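Local coordinates for hypothetical protein (Bacteroides thetaiotaomicron, PDB 2OBB) that is of unknown function but binds magnesium and is probably a hydrolase of the haloacid dehalogenase (HAD) type, at residues I6-D9 with T13-E16. Sequence-based numbering, arbitrary orientation.
Sequences IAVD and TIVE. With MG (magnesium ion), chain B.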
loop_
_atom_site.group_PDB
_atom_site.type_symbol
_atom_site.label_atom_id
_atom_site.label_comp_id
_atom_site.label_asym_id
_atom_site.label_seq_id
_atom_site.Cartn_x
_atom_site.Cartn_y
_atom_site.Cartn_z
ATOM N N ILE A 6 -7.561 1.070 -8.656
ATOM C CA ILE A 6 -6.250 0.529 -8.336
ATOM C C ILE A 6 -5.298 1.702 -8.131
ATOM O O ILE A 6 -5.159 2.531 -9.043
ATOM C CB ILE A 6 -5.769 -0.339 -9.491
ATOM C CG1 ILE A 6 -6.805 -1.464 -9.758
ATOM C CG2 ILE A 6 -4.384 -0.898 -9.218
ATOM C CD1 ILE A 6 -6.487 -2.336 -10.910
ATOM N N ALA A 7 -4.656 1.770 -6.951
ATOM C CA ALA A 7 -3.620 2.754 -6.696
ATOM C C ALA A 7 -2.286 2.189 -7.155
ATOM O O ALA A 7 -1.922 1.095 -6.750
ATOM C CB ALA A 7 -3.560 3.086 -5.220
ATOM N N VAL A 8 -1.562 2.914 -7.998
ATOM C CA VAL A 8 -0.281 2.414 -8.481
ATOM C C VAL A 8 0.852 3.357 -8.128
ATOM O O VAL A 8 0.840 4.556 -8.475
ATOM C CB VAL A 8 -0.274 2.123 -10.019
ATOM C CG1 VAL A 8 0.992 1.261 -10.424
ATOM C CG2 VAL A 8 -1.561 1.419 -10.438
ATOM N N ASP A 9 1.853 2.807 -7.455
ATOM C CA ASP A 9 3.034 3.580 -7.116
ATOM C C ASP A 9 3.830 3.866 -8.389
ATOM O O ASP A 9 3.625 3.217 -9.411
ATOM C CB ASP A 9 3.854 2.811 -6.105
ATOM C CG ASP A 9 5.150 3.479 -5.782
ATOM O OD1 ASP A 9 5.122 4.652 -5.397
ATOM O OD2 ASP A 9 6.208 2.817 -5.873
ATOM N N THR A 13 8.066 0.750 -9.074
ATOM C CA THR A 13 6.868 0.023 -9.443
ATOM C C THR A 13 6.605 0.047 -10.945
ATOM O O THR A 13 6.428 -0.995 -11.552
ATOM C CB THR A 13 5.625 0.579 -8.699
ATOM O OG1 THR A 13 5.868 0.546 -7.291
ATOM C CG2 THR A 13 4.358 -0.247 -9.006
ATOM N N ILE A 14 6.519 1.252 -11.519
ATOM C CA ILE A 14 6.339 1.448 -12.953
ATOM C C ILE A 14 7.721 1.638 -13.620
ATOM O O ILE A 14 7.940 1.187 -14.760
ATOM C CB ILE A 14 5.410 2.677 -13.240
ATOM C CG1 ILE A 14 3.965 2.411 -12.771
ATOM C CG2 ILE A 14 5.384 3.035 -14.740
ATOM C CD1 ILE A 14 3.028 3.588 -12.950
ATOM N N VAL A 15 8.640 2.328 -12.909
ATOM C CA VAL A 15 10.022 2.500 -13.371
ATOM C C VAL A 15 10.997 2.030 -12.307
ATOM O O VAL A 15 10.639 1.993 -11.140
ATOM C CB VAL A 15 10.340 3.972 -13.736
ATOM C CG1 VAL A 15 9.559 4.382 -14.952
ATOM C CG2 VAL A 15 10.049 4.924 -12.542
ATOM N N GLU A 16 12.229 1.690 -12.701
ATOM C CA GLU A 16 13.303 1.496 -11.730
ATOM C C GLU A 16 13.404 2.745 -10.866
ATOM O O GLU A 16 13.157 3.858 -11.344
ATOM C CB GLU A 16 14.659 1.312 -12.395
ATOM C CG GLU A 16 14.642 0.465 -13.599
ATOM C CD GLU A 16 15.146 -0.901 -13.322
ATOM O OE1 GLU A 16 14.525 -1.617 -12.486
ATOM O OE2 GLU A 16 16.183 -1.241 -13.950
HETATM MG MG MG B . 8.107 2.776 -4.985
HETATM O O HOH W 1 8.037 4.724 -4.467
HETATM O O HOH W 2 6.853 2.647 -3.271
HETATM O O HOH W 3 9.962 2.450 -4.019
#
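Asp9 OD2 is gripped from two directions: it binds the magnesium ion at 2.1 Å and accepts a hydrogen bond from Thr13 OG1 at 2.7 Å. Asp9, Asp11 and Thr13 fit the DxDx(T/V) motif of HAD-type hydrolases, set where strand 5-8 of the parallel sheet runs out into a loop. The threonine hydroxyl meets the anti lone pair of OD2, the one turned away from OD1. It also bonds to the backbone N of Asp97, so it links the first metal ligand to the loop carrying another; Asp11 O completes the protein's share of the site. Three waters also bind the metal, and water 1 donates to Asp9 OD1, 3.1 Å away, while Lys88 of the second subunit forms a salt bridge with the same oxygen. Thr13 chi1 of -56° sets OG1 anti to the carbonyl carbon, on the carboxylate, and leaves CG2 anti to the backbone N, where the methyl meets Val8 CG1. A valine here would probably leave OD2 without its hydroxyl donor and Asp97 N without its acceptor. Behind the polar site, Leu33 of helix 29-38 packs on Val8 and Ile14, whose side chains cross at about a right angle, Val8 CG1 lying 4.0 Å from Ile14 CG1.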